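Long-range contacts in DUF4136 domain-containing protein (PDB 4F54), which is of unknown function but belongs to the DUF4136 family of the TolB_N clan, and is probably made as a bacterial lipoprotein: residues A[87-92]-A[138-143]; A[18-23]-A[162-167]; A[59-64]-A[178-183]; A[95-100]-A[108-113]. All blocks are in the same frame, centred on the assembly; numbering follows the deposited sequence. Where two conformers were deposited one is given.

Interaction 1: residues A[87-92]-A[138-143]; sequences IQVSYI and NSFITE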
loop_
_atom_site.group_PDB
_atom_site.type_symbol
_atom_site.label_atom_id
_atom_site.label_comp_id
_atom_site.label_asym_id
_atom_site.label_seq_id
_atom_site.Cartn_x
_atom_site.Cartn_y
_atom_site.Cartn_z
ATOM N N ILE A 87 7.170 -2.270 0.452
ATOM C CA ILE A 87 5.793 -1.928 0.689
ATOM C C ILE A 87 5.702 -0.446 1.022
ATOM O O ILE A 87 6.470 0.089 1.867
ATOM C CB ILE A 87 5.212 -2.751 1.870
ATOM C CG1 ILE A 87 5.275 -4.267 1.577
ATOM C CG2 ILE A 87 3.755 -2.343 2.209
ATOM C CD1 ILE A 87 4.912 -5.133 2.781
ATOM N N GLN A 88 4.741 0.225 0.363
ATOM C CA GLN A 88 4.427 1.624 0.670
ATOM C C GLN A 88 2.933 1.711 0.976
ATOM O O GLN A 88 2.098 1.026 0.334
ATOM C CB GLN A 88 4.805 2.558 -0.507
ATOM C CG GLN A 88 4.121 2.228 -1.853
ATOM C CD GLN A 88 4.753 2.879 -3.043
ATOM O OE1 GLN A 88 5.955 3.231 -2.996
ATOM N NE2 GLN A 88 3.978 3.107 -4.113
ATOM N N VAL A 89 2.609 2.495 2.014
ATOM C CA VAL A 89 1.245 2.624 2.574
ATOM C C VAL A 89 0.891 4.109 2.539
ATOM O O VAL A 89 1.698 4.966 2.930
ATOM C CB VAL A 89 1.135 2.106 4.029
ATOM C CG1 VAL A 89 -0.308 2.197 4.548
ATOM C CG2 VAL A 89 1.640 0.636 4.178
ATOM N N SER A 90 -0.319 4.416 2.099
ATOM C CA SER A 90 -0.854 5.781 2.092
ATOM C C SER A 90 -2.280 5.844 2.665
ATOM O O SER A 90 -3.090 4.941 2.447
ATOM C CB SER A 90 -0.898 6.371 0.691
ATOM O OG SER A 90 0.379 6.292 0.061
ATOM N N TYR A 91 -2.519 6.883 3.454
ATOM C CA TYR A 91 -3.832 7.236 3.965
ATOM C C TYR A 91 -4.425 8.414 3.163
ATOM O O TYR A 91 -3.790 9.450 3.077
ATOM C CB TYR A 91 -3.706 7.626 5.413
ATOM C CG TYR A 91 -4.987 8.035 6.071
ATOM C CD1 TYR A 91 -6.018 7.105 6.264
ATOM C CD2 TYR A 91 -5.191 9.328 6.555
ATOM C CE1 TYR A 91 -7.208 7.452 6.922
ATOM C CE2 TYR A 91 -6.387 9.686 7.193
ATOM C CZ TYR A 91 -7.419 8.751 7.350
ATOM O OH TYR A 91 -8.609 9.120 7.998
ATOM N N ILE A 92 -5.639 8.231 2.642
ATOM C CA ILE A 92 -6.311 9.233 1.864
ATOM C C ILE A 92 -7.164 10.077 2.794
ATOM O O ILE A 92 -8.189 9.596 3.302
ATOM C CB ILE A 92 -7.164 8.598 0.717
ATOM C CG1 ILE A 92 -6.327 7.556 -0.090
ATOM C CG2 ILE A 92 -7.834 9.721 -0.110
ATOM C CD1 ILE A 92 -7.173 6.754 -1.076
ATOM N N ASN A 138 -10.619 8.667 4.303
ATOM C CA ASN A 138 -10.551 7.699 5.399
ATOM C C ASN A 138 -10.338 6.277 4.865
ATOM O O ASN A 138 -11.052 5.345 5.241
ATOM C CB ASN A 138 -11.789 7.791 6.274
ATOM C CG ASN A 138 -11.567 7.189 7.643
ATOM O OD1 ASN A 138 -10.472 7.249 8.188
ATOM N ND2 ASN A 138 -12.613 6.537 8.210
ATOM N N SER A 139 -9.439 6.155 3.905
ATOM C CA SER A 139 -9.175 4.904 3.198
ATOM C C SER A 139 -7.665 4.761 3.012
ATOM O O SER A 139 -6.929 5.713 3.129
ATOM C CB SER A 139 -9.866 4.963 1.841
ATOM O OG SER A 139 -11.282 5.052 1.978
ATOM N N PHE A 140 -7.210 3.533 2.780
ATOM C CA PHE A 140 -5.775 3.234 2.605
ATOM C C PHE A 140 -5.501 2.589 1.257
ATOM O O PHE A 140 -6.194 1.687 0.873
ATOM C CB PHE A 140 -5.215 2.321 3.684
ATOM C CG PHE A 140 -5.298 2.874 5.105
ATOM C CD1 PHE A 140 -6.461 2.747 5.865
ATOM C CD2 PHE A 140 -4.175 3.447 5.705
ATOM C CE1 PHE A 140 -6.496 3.231 7.187
ATOM C CE2 PHE A 140 -4.214 3.941 7.008
ATOM C CZ PHE A 140 -5.384 3.842 7.742
ATOM N N ILE A 141 -4.421 3.041 0.593
ATOM C CA ILE A 141 -3.869 2.377 -0.630
ATOM C C ILE A 141 -2.478 1.895 -0.254
ATOM O O ILE A 141 -1.654 2.688 0.185
ATOM C CB ILE A 141 -3.722 3.316 -1.859
ATOM C CG1 ILE A 141 -5.053 3.608 -2.527
ATOM C CG2 ILE A 141 -2.802 2.719 -2.959
ATOM C CD1 ILE A 141 -5.651 2.413 -3.280
ATOM N N THR A 142 -2.241 0.602 -0.436
ATOM C CA THR A 142 -0.995 -0.070 -0.126
ATOM C C THR A 142 -0.541 -0.765 -1.386
ATOM O O THR A 142 -1.310 -1.441 -2.054
ATOM C CB THR A 142 -1.153 -1.048 1.023
ATOM O OG1 THR A 142 -1.602 -0.314 2.163
ATOM C CG2 THR A 142 0.186 -1.855 1.300
ATOM N N GLU A 143 0.726 -0.592 -1.712
ATOM C CA GLU A 143 1.365 -1.227 -2.891
ATOM C C GLU A 143 2.651 -1.936 -2.454
ATOM O O GLU A 143 3.457 -1.407 -1.663
ATOM C CB GLU A 143 1.660 -0.199 -3.990
ATOM C CG GLU A 143 0.392 0.404 -4.583
ATOM C CD GLU A 143 0.712 1.585 -5.511
ATOM O OE1 GLU A 143 1.479 2.480 -5.115
ATOM O OE2 GLU A 143 0.216 1.614 -6.663
HETATM O O HOH W 1 0.634 3.800 -1.042
#
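Tyr91 reaches past Phe140 to Asn138, where its OH donates to OD1 over 2.6 Å. The acceptor lies at the edge of the tyrosine ring, and the amide plane stands almost perpendicular to that ring. CG of Tyr91 is anti to the backbone N (chi1 179°), a torsion that carries the ring along the neighbouring strand and sets CD1 3.6 Å from CZ of Phe140, over one face of the phenylalanine. With a phenylalanine here the Asn138 carboxamide would probably lose its hydroxyl partner and be freer to turn. On the other face of the sheet, Gln88 NE2 gives a 2.8 Å bond to Glu143 OE1, met on the anti side of the carboxylate.

Between these two layers of side chains runs an antiparallel ladder, in which Gln88 and Glu143 exchange two nearly straight backbone bonds. A water hydrogen-bonded to Ser90 OG donates to Ile141 O, 2.8 Å away. Further out, Tyr113 shares Glu143 OE1, Tyr127 and Trp107 bind OE2, and Trp119 reaches Gln88 OE1. Thr142 OG1 is bonded to Tyr65 on the opposite side of the sheet. The buried Glu143 carboxylate thus receives N-H donors from Gln88 and Trp107, which would probably favour its charged form.

Interaction 2: residues A[18-23]-A[162-167]; sequences LVYTNY and TSYLTG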
loop_
_atom_site.group_PDB
_atom_site.type_symbol
_atom_site.label_atom_id
_atom_site.label_comp_id
_atom_site.label_asym_id
_atom_site.label_seq_id
_atom_site.Cartn_x
_atom_site.Cartn_y
_atom_site.Cartn_z
ATOM N N LEU A 18 -14.363 -2.558 4.066
ATOM C CA LEU A 18 -14.281 -3.262 2.778
ATOM C C LEU A 18 -12.820 -3.377 2.425
ATOM O O LEU A 18 -12.085 -2.444 2.604
ATOM C CB LEU A 18 -14.984 -2.479 1.671
ATOM C CG LEU A 18 -16.508 -2.250 1.877
ATOM C CD1 LEU A 18 -17.115 -1.258 0.899
ATOM C CD2 LEU A 18 -17.290 -3.558 1.839
ATOM N N VAL A 19 -12.412 -4.509 1.869
ATOM C CA VAL A 19 -11.020 -4.775 1.551
ATOM C C VAL A 19 -10.955 -5.349 0.129
ATOM O O VAL A 19 -11.564 -6.385 -0.156
ATOM C CB VAL A 19 -10.386 -5.793 2.526
ATOM C CG1 VAL A 19 -8.935 -6.146 2.093
ATOM C CG2 VAL A 19 -10.388 -5.250 3.933
ATOM N N TYR A 20 -10.187 -4.688 -0.735
ATOM C CA TYR A 20 -9.986 -5.104 -2.118
ATOM C C TYR A 20 -8.484 -5.344 -2.307
ATOM O O TYR A 20 -7.644 -4.614 -1.789
ATOM C CB TYR A 20 -10.495 -4.034 -3.107
ATOM C CG TYR A 20 -11.929 -3.638 -2.901
ATOM C CD1 TYR A 20 -12.961 -4.457 -3.363
ATOM C CD2 TYR A 20 -12.264 -2.458 -2.197
ATOM C CE1 TYR A 20 -14.293 -4.117 -3.150
ATOM C CE2 TYR A 20 -13.587 -2.117 -1.961
ATOM C CZ TYR A 20 -14.599 -2.947 -2.446
ATOM O OH TYR A 20 -15.907 -2.627 -2.240
ATOM N N THR A 21 -8.166 -6.436 -2.974
ATOM C CA THR A 21 -6.852 -6.826 -3.289
ATOM C C THR A 21 -6.766 -7.266 -4.749
ATOM O O THR A 21 -7.688 -7.790 -5.347
ATOM C CB THR A 21 -6.328 -7.994 -2.392
ATOM O OG1 THR A 21 -7.317 -9.038 -2.365
ATOM C CG2 THR A 21 -6.172 -7.594 -0.953
ATOM N N ASN A 22 -5.637 -6.920 -5.353
ATOM C CA ASN A 22 -5.338 -7.209 -6.747
ATOM C C ASN A 22 -3.874 -7.548 -6.838
ATOM O O ASN A 22 -3.063 -7.019 -6.066
ATOM C CB ASN A 22 -5.724 -6.044 -7.678
ATOM C CG ASN A 22 -7.226 -5.872 -7.769
ATOM O OD1 ASN A 22 -7.795 -5.139 -7.003
ATOM N ND2 ASN A 22 -7.886 -6.661 -8.637
ATOM N N TYR A 23 -3.517 -8.427 -7.784
ATOM C CA TYR A 23 -2.163 -8.938 -7.786
ATOM C C TYR A 23 -1.723 -9.417 -9.166
ATOM O O TYR A 23 -2.547 -9.664 -10.079
ATOM C CB TYR A 23 -2.009 -10.092 -6.746
ATOM C CG TYR A 23 -2.654 -11.394 -7.139
ATOM C CD1 TYR A 23 -4.022 -11.539 -7.066
ATOM C CD2 TYR A 23 -1.904 -12.439 -7.613
ATOM C CE1 TYR A 23 -4.654 -12.695 -7.423
ATOM C CE2 TYR A 23 -2.528 -13.627 -7.979
ATOM C CZ TYR A 23 -3.897 -13.728 -7.865
ATOM O OH TYR A 23 -4.536 -14.880 -8.218
ATOM N N THR A 162 -1.570 -4.953 -4.692
ATOM C CA THR A 162 -2.190 -3.717 -4.231
ATOM C C THR A 162 -3.375 -4.051 -3.347
ATOM O O THR A 162 -4.101 -4.994 -3.616
ATOM C CB THR A 162 -2.629 -2.843 -5.444
ATOM O OG1 THR A 162 -1.522 -2.657 -6.323
ATOM C CG2 THR A 162 -3.182 -1.470 -4.994
ATOM N N SER A 163 -3.606 -3.253 -2.323
ATOM C CA SER A 163 -4.824 -3.333 -1.538
ATOM C C SER A 163 -5.431 -1.945 -1.368
ATOM O O SER A 163 -4.721 -0.904 -1.387
ATOM C CB SER A 163 -4.607 -4.028 -0.179
ATOM O OG SER A 163 -3.788 -3.220 0.646
ATOM N N TYR A 164 -6.758 -1.966 -1.219
ATOM C CA TYR A 164 -7.550 -0.808 -0.941
ATOM C C TYR A 164 -8.449 -1.138 0.232
ATOM O O TYR A 164 -9.311 -2.032 0.147
ATOM C CB TYR A 164 -8.328 -0.355 -2.141
ATOM C CG TYR A 164 -9.073 0.947 -2.032
ATOM C CD1 TYR A 164 -8.439 2.085 -1.528
ATOM C CD2 TYR A 164 -10.332 1.105 -2.593
ATOM C CE1 TYR A 164 -9.114 3.300 -1.487
ATOM C CE2 TYR A 164 -11.019 2.313 -2.568
ATOM C CZ TYR A 164 -10.380 3.419 -2.008
ATOM O OH TYR A 164 -11.040 4.659 -2.000
ATOM N N LEU A 165 -8.227 -0.430 1.342
ATOM C CA LEU A 165 -9.045 -0.610 2.570
ATOM C C LEU A 165 -9.962 0.612 2.670
ATOM O O LEU A 165 -9.455 1.738 2.737
ATOM C CB LEU A 165 -8.106 -0.647 3.774
ATOM C CG LEU A 165 -6.900 -1.575 3.654
ATOM C CD1 LEU A 165 -6.140 -1.667 4.994
ATOM C CD2 LEU A 165 -7.328 -2.972 3.198
ATOM N N THR A 166 -11.265 0.411 2.703
ATOM C CA THR A 166 -12.205 1.543 2.561
ATOM C C THR A 166 -13.521 1.242 3.235
ATOM O O THR A 166 -13.652 0.196 3.860
ATOM C CB THR A 166 -12.366 1.939 1.068
ATOM O OG1 THR A 166 -13.054 3.196 0.979
ATOM C CG2 THR A 166 -13.118 0.873 0.273
ATOM N N GLY A 167 -14.496 2.144 3.152
ATOM C CA GLY A 167 -15.799 1.844 3.717
ATOM C C GLY A 167 -15.859 1.672 5.227
ATOM O O GLY A 167 -16.735 1.016 5.759
#
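Six backbone hydrogen bonds join Leu18, Tyr20 and Asn22 to Thr166, Tyr164 and Thr162, two for each pair, in a regular antiparallel ladder. Tyr164 N to Tyr20 O, at 2.8 Å, is the shortest. CA-H...O contacts fill in between, among them Ser163 CA to Tyr20 O at 3.1 Å.

Apolar packing divides between the two faces. On one, Val19 and Leu165 lie side by side, and CD2 of the leucine touches CG1 of the valine at 3.7 Å. On the other, the tyrosines Tyr20 and Tyr164 point the same way, their CD2 atoms 4.1 Å apart. Thr166 puts its methyl between the backbone N and the carbonyl carbon, where CG2 meets the Tyr20 ring at its edge, 3.8 Å from CE2.

The polar ends turn to other parts of the chain. Asn22 OD1 bonds to Tyr133, Thr162 OG1 to Tyr129 and Tyr127, and Tyr164 OH to the carbonyl of Ser134.

Strand 18-23 thus adds the N-terminal region to the sheet beside strand 159-166, whose other neighbour is strand 139-146. Helix 179-189 packs on the Val19 and Leu165 face, while the tyrosine-rich loop through residues 127-134 lies against the face of Tyr20 and Tyr164.

Interaction 3: residues A[59-64]-A[178-183]; sequences EQILAA and TLAIEA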
loop_
_atom_site.group_PDB
_atom_site.type_symbol
_atom_site.label_atom_id
_atom_site.label_comp_id
_atom_site.label_asym_id
_atom_site.label_seq_id
_atom_site.Cartn_x
_atom_site.Cartn_y
_atom_site.Cartn_z
ATOM N N GLU A 59 2.022 3.613 13.771
ATOM C CA GLU A 59 2.984 2.579 14.183
ATOM C C GLU A 59 2.319 1.200 14.230
ATOM O O GLU A 59 2.956 0.237 13.775
ATOM C CB GLU A 59 3.612 2.920 15.507
ATOM C CG GLU A 59 4.579 4.082 15.341
ATOM C CD GLU A 59 5.004 4.696 16.669
ATOM O OE1 GLU A 59 4.644 4.133 17.731
ATOM O OE2 GLU A 59 5.694 5.747 16.633
ATOM N N GLN A 60 1.078 1.115 14.736
ATOM C CA GLN A 60 0.384 -0.174 14.853
ATOM C C GLN A 60 0.003 -0.740 13.470
ATOM O O GLN A 60 0.096 -1.954 13.240
ATOM C CB GLN A 60 -0.881 -0.091 15.729
ATOM C CG GLN A 60 -0.669 0.301 17.190
ATOM C CD GLN A 60 -1.965 0.846 17.865
ATOM O OE1 GLN A 60 -3.098 0.673 17.368
ATOM N NE2 GLN A 60 -1.787 1.528 18.996
ATOM N N ILE A 61 -0.370 0.140 12.545
ATOM C CA ILE A 61 -0.688 -0.270 11.205
ATOM C C ILE A 61 0.560 -0.829 10.494
ATOM O O ILE A 61 0.533 -1.909 9.917
ATOM C CB ILE A 61 -1.302 0.874 10.403
ATOM C CG1 ILE A 61 -2.685 1.205 11.014
ATOM C CG2 ILE A 61 -1.354 0.511 8.898
ATOM C CD1 ILE A 61 -3.230 2.500 10.481
ATOM N N LEU A 62 1.658 -0.086 10.555
ATOM C CA LEU A 62 2.934 -0.588 10.004
ATOM C C LEU A 62 3.369 -1.901 10.659
ATOM O O LEU A 62 3.802 -2.836 9.973
ATOM C CB LEU A 62 4.010 0.500 10.130
ATOM C CG LEU A 62 3.730 1.782 9.349
ATOM C CD1 LEU A 62 4.727 2.880 9.701
ATOM C CD2 LEU A 62 3.762 1.417 7.837
ATOM N N ALA A 63 3.174 -2.017 11.986
ATOM C CA ALA A 63 3.501 -3.283 12.670
ATOM C C ALA A 63 2.654 -4.443 12.130
ATOM O O ALA A 63 3.163 -5.594 12.022
ATOM C CB ALA A 63 3.352 -3.145 14.209
ATOM N N ALA A 64 1.395 -4.167 11.761
ATOM C CA ALA A 64 0.500 -5.224 11.207
ATOM C C ALA A 64 1.037 -5.734 9.859
ATOM O O ALA A 64 1.031 -6.936 9.604
ATOM C CB ALA A 64 -0.969 -4.771 11.103
ATOM N N THR A 178 -9.918 -1.705 16.530
ATOM C CA THR A 178 -8.739 -1.245 15.810
ATOM C C THR A 178 -8.997 -1.530 14.326
ATOM O O THR A 178 -8.331 -2.394 13.791
ATOM C CB THR A 178 -7.475 -1.973 16.332
ATOM O OG1 THR A 178 -7.668 -3.405 16.278
ATOM C CG2 THR A 178 -7.168 -1.546 17.778
ATOM N N LEU A 179 -10.010 -0.896 13.693
ATOM C CA LEU A 179 -10.502 -1.477 12.420
ATOM C C LEU A 179 -9.437 -1.478 11.310
ATOM O O LEU A 179 -9.410 -2.389 10.486
ATOM C CB LEU A 179 -11.807 -0.839 11.897
ATOM C CG LEU A 179 -13.126 -1.159 12.652
ATOM C CD1 LEU A 179 -14.283 -0.463 11.937
ATOM C CD2 LEU A 179 -13.409 -2.650 12.831
ATOM N N ALA A 180 -8.581 -0.447 11.251
ATOM C CA ALA A 180 -7.517 -0.467 10.239
ATOM C C ALA A 180 -6.668 -1.762 10.346
ATOM O O ALA A 180 -6.254 -2.323 9.312
ATOM C CB ALA A 180 -6.596 0.717 10.362
ATOM N N ILE A 181 -6.330 -2.172 11.570
ATOM C CA ILE A 181 -5.488 -3.367 11.742
ATOM C C ILE A 181 -6.237 -4.618 11.274
ATOM O O ILE A 181 -5.644 -5.513 10.644
ATOM C CB ILE A 181 -4.956 -3.503 13.197
ATOM C CG1 ILE A 181 -3.798 -2.517 13.416
ATOM C CG2 ILE A 181 -4.534 -4.935 13.520
ATOM C CD1 ILE A 181 -3.694 -2.020 14.845
ATOM N N GLU A 182 -7.515 -4.692 11.594
ATOM C CA GLU A 182 -8.348 -5.816 11.171
ATOM C C GLU A 182 -8.452 -5.872 9.628
ATOM O O GLU A 182 -8.386 -6.972 9.013
ATOM C CB GLU A 182 -9.730 -5.764 11.833
ATOM C CG GLU A 182 -9.704 -5.934 13.356
ATOM C CD GLU A 182 -11.067 -5.707 14.013
ATOM O OE1 GLU A 182 -12.077 -5.665 13.295
ATOM O OE2 GLU A 182 -11.123 -5.566 15.248
ATOM N N ALA A 183 -8.543 -4.709 9.008
ATOM C CA ALA A 183 -8.543 -4.601 7.523
ATOM C C ALA A 183 -7.196 -5.040 6.913
ATOM O O ALA A 183 -7.177 -5.812 5.949
ATOM C CB ALA A 183 -8.961 -3.216 7.041
#
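Ile181 and Gln60 meet at about a right angle where helices 56-70 and 179-189, lying against the same sheet of this alpha/beta fold, run nearly parallel. The two short segments have axes 9.3 Å apart and inclined by 14°. Ile181 reaches across in one of its two modelled conformers, so the details of its contacts are less certain than the rest. In that conformer a chi1 of -77° turns the ethyl branch away from its own carbonyl carbon and over to the other helix, where CD1 comes 3.5 Å from Gln60 CB and 3.7 Å from Gln60 OE1. CG1 of the same branch lies near the backbone carbonyl of Gln60 and 4.3 Å from the methyl of Ala64, one turn further on.

No hydrogen bond passes between the segments; the contact is mainly apolar. Gln60 marks its solvent-facing margin. Deeper in the interface, Phe140 of strand 139-146 touches both Ile61 and Ala180 and so connects the helix pair with the sheet beneath. Here the roles are reversed, and each helix offers an isoleucine to an alanine of the other: Ile61 supplies the longer side chain, sending CD1 to within 3.8 Å of Ala180 CB.

Interaction 4: residues A[95-100]-A[108-113]; sequences TYYFTG and WGYPGY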
loop_
_atom_site.group_PDB
_atom_site.type_symbol
_atom_site.label_atom_id
_atom_site.label_comp_id
_atom_site.label_asym_id
_atom_site.label_seq_id
_atom_site.Cartn_x
_atom_site.Cartn_y
_atom_site.Cartn_z
ATOM N N THR A 95 -9.516 13.872 -1.409
ATOM C CA THR A 95 -9.508 13.476 -2.836
ATOM C C THR A 95 -9.446 14.681 -3.796
ATOM O O THR A 95 -9.746 14.552 -4.981
ATOM C CB THR A 95 -10.744 12.598 -3.151
ATOM O OG1 THR A 95 -11.934 13.377 -2.988
ATOM C CG2 THR A 95 -10.732 11.366 -2.270
ATOM N N TYR A 96 -9.044 15.850 -3.270
ATOM C CA TYR A 96 -8.917 17.080 -4.036
ATOM C C TYR A 96 -8.155 16.885 -5.352
ATOM O O TYR A 96 -8.603 17.342 -6.402
ATOM C CB TYR A 96 -8.248 18.124 -3.169
ATOM C CG TYR A 96 -7.929 19.458 -3.820
ATOM C CD1 TYR A 96 -8.920 20.399 -4.047
ATOM C CD2 TYR A 96 -6.610 19.801 -4.117
ATOM C CE1 TYR A 96 -8.614 21.650 -4.593
ATOM C CE2 TYR A 96 -6.288 21.032 -4.663
ATOM C CZ TYR A 96 -7.296 21.949 -4.901
ATOM O OH TYR A 96 -6.972 23.158 -5.454
ATOM N N TYR A 97 -7.066 16.113 -5.309
ATOM C CA TYR A 97 -6.279 15.881 -6.501
ATOM C C TYR A 97 -6.876 14.830 -7.459
ATOM O O TYR A 97 -6.395 14.699 -8.582
ATOM C CB TYR A 97 -4.817 15.563 -6.131
ATOM C CG TYR A 97 -4.019 16.777 -5.667
ATOM C CD1 TYR A 97 -3.511 17.706 -6.584
ATOM C CD2 TYR A 97 -3.816 17.019 -4.317
ATOM C CE1 TYR A 97 -2.778 18.804 -6.156
ATOM C CE2 TYR A 97 -3.090 18.115 -3.877
ATOM C CZ TYR A 97 -2.577 19.005 -4.789
ATOM O OH TYR A 97 -1.870 20.076 -4.294
ATOM N N PHE A 98 -7.933 14.109 -7.083
ATOM C CA PHE A 98 -8.437 13.024 -7.921
ATOM C C PHE A 98 -9.638 13.415 -8.766
ATOM O O PHE A 98 -9.894 12.768 -9.769
ATOM C CB PHE A 98 -8.748 11.797 -7.101
ATOM C CG PHE A 98 -7.617 11.378 -6.216
ATOM C CD1 PHE A 98 -6.315 11.485 -6.651
ATOM C CD2 PHE A 98 -7.841 10.942 -4.922
ATOM C CE1 PHE A 98 -5.269 11.149 -5.832
ATOM C CE2 PHE A 98 -6.785 10.528 -4.122
ATOM C CZ PHE A 98 -5.479 10.676 -4.571
ATOM N N THR A 99 -10.346 14.480 -8.385
ATOM C CA THR A 99 -11.508 14.956 -9.143
ATOM C C THR A 99 -11.196 15.049 -10.637
ATOM O O THR A 99 -10.205 15.665 -11.032
ATOM C CB THR A 99 -11.995 16.320 -8.612
ATOM O OG1 THR A 99 -12.057 16.255 -7.179
ATOM C CG2 THR A 99 -13.387 16.655 -9.164
ATOM N N GLY A 100 -12.023 14.379 -11.443
ATOM C CA GLY A 100 -11.810 14.270 -12.894
ATOM C C GLY A 100 -10.661 13.359 -13.337
ATOM O O GLY A 100 -10.023 13.634 -14.359
ATOM N N TRP A 108 -1.724 8.180 -8.439
ATOM C CA TRP A 108 -0.571 8.792 -9.115
ATOM C C TRP A 108 -0.763 10.243 -9.399
ATOM O O TRP A 108 0.231 10.939 -9.672
ATOM C CB TRP A 108 -0.274 8.155 -10.452
ATOM C CG TRP A 108 0.170 6.728 -10.371
ATOM C CD1 TRP A 108 0.661 6.025 -9.282
ATOM C CD2 TRP A 108 0.172 5.789 -11.464
ATOM N NE1 TRP A 108 0.954 4.736 -9.620
ATOM C CE2 TRP A 108 0.678 4.531 -10.918
ATOM C CE3 TRP A 108 -0.191 5.860 -12.812
ATOM C CZ2 TRP A 108 0.798 3.392 -11.700
ATOM C CZ3 TRP A 108 -0.018 4.710 -13.584
ATOM C CH2 TRP A 108 0.455 3.516 -13.033
ATOM N N GLY A 109 -1.999 10.709 -9.409
ATOM C CA GLY A 109 -2.300 12.127 -9.625
ATOM C C GLY A 109 -1.985 13.026 -8.433
ATOM O O GLY A 109 -2.037 14.232 -8.569
ATOM N N TYR A 110 -1.695 12.453 -7.261
ATOM C CA TYR A 110 -1.316 13.261 -6.106
ATOM C C TYR A 110 0.149 13.651 -6.254
ATOM O O TYR A 110 1.016 12.751 -6.322
ATOM C CB TYR A 110 -1.495 12.492 -4.800
ATOM C CG TYR A 110 -1.084 13.261 -3.590
ATOM C CD1 TYR A 110 -1.627 14.512 -3.344
ATOM C CD2 TYR A 110 -0.115 12.785 -2.717
ATOM C CE1 TYR A 110 -1.250 15.263 -2.254
ATOM C CE2 TYR A 110 0.256 13.513 -1.594
ATOM C CZ TYR A 110 -0.302 14.748 -1.375
ATOM O OH TYR A 110 0.103 15.489 -0.302
ATOM N N PRO A 111 0.448 14.966 -6.336
ATOM C CA PRO A 111 1.874 15.387 -6.542
ATOM C C PRO A 111 2.840 14.832 -5.506
ATOM O O PRO A 111 3.969 14.586 -5.827
ATOM C CB PRO A 111 1.809 16.910 -6.475
ATOM C CG PRO A 111 0.396 17.235 -6.837
ATOM C CD PRO A 111 -0.440 16.142 -6.247
ATOM N N GLY A 112 2.395 14.629 -4.282
ATOM C CA GLY A 112 3.273 14.091 -3.238
ATOM C C GLY A 112 3.347 12.584 -3.124
ATOM O O GLY A 112 3.904 12.072 -2.162
ATOM N N TYR A 113 2.796 11.850 -4.086
ATOM C CA TYR A 113 2.700 10.403 -3.945
ATOM C C TYR A 113 4.101 9.804 -3.974
ATOM O O TYR A 113 4.997 10.378 -4.581
ATOM C CB TYR A 113 1.872 9.788 -5.075
ATOM C CG TYR A 113 1.482 8.346 -4.783
ATOM C CD1 TYR A 113 0.623 8.079 -3.720
ATOM C CD2 TYR A 113 2.063 7.269 -5.466
ATOM C CE1 TYR A 113 0.311 6.797 -3.391
ATOM C CE2 TYR A 113 1.700 5.958 -5.163
ATOM C CZ TYR A 113 0.884 5.752 -4.107
ATOM O OH TYR A 113 0.517 4.485 -3.801
#
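Gly109 passes its carbonyl close to Tyr97, with O 3.9 Å from CB, a contact of the second segment's backbone with the base of the tyrosine side chain.

Tyr110 follows and makes the aromatic contact. With chi1 at 178°, its side chain swings opposite the backbone N and brings CD1 to 3.5 Å from Tyr97 CD2. The pair is an offset edge-to-face arrangement, the edge of Tyr110 directed toward the face of Tyr97, with centroids 5.4 Å apart and planes at 66°. Phe98 meets the start of the same residue, its CE1 4.1 Å from Tyr110 CB, and the backbone N of Tyr110 lies at the edge of the phenylalanine ring. The Tyr110 hydroxyl is bonded to the carbonyl of Ser47.

Pro111 then lays its CD over the centre of the Tyr97 ring in a CH-pi contact, 3.5 Å from the centroid and 14° off the normal. The opposite face of that ring is met by Tyr96. A serine in place of Tyr97 would probably leave Pro111 CD and the Tyr110 ring edge without their aromatic partner and open a gap between the two segments.

Gly112 and Tyr113 finish a type I beta turn begun at Tyr110, closed by the 3.0 Å bond from Tyr113 N to Tyr110 O. The whole is a CH-pi and edge-to-face cluster within the irregular, aromatic-rich loop between strand 85-92 and helix 116-119.

From the N terminus, strand 18-23 pairs with residues 162-167, so interaction 2 closes a loop of 138 residues and brings the first strand into the sheet. Helix 56-70 comes next; its contact with residues 178-183, interaction 3, crosses interaction 2, because strand 159-166 falls between its two segments. Within both spans strand 85-92 pairs with 139-146 in interaction 1, and within that span in turn lies the short local closure of interaction 4. Interactions 1 and 2 share the sheet through adjacent strands 139-146 and 159-166. Phe140 joins interaction 1 to the helices, Leu165 links interaction 2 to Ala183, and segment 108-113 of interaction 4 reaches the sheet face opposite the helices.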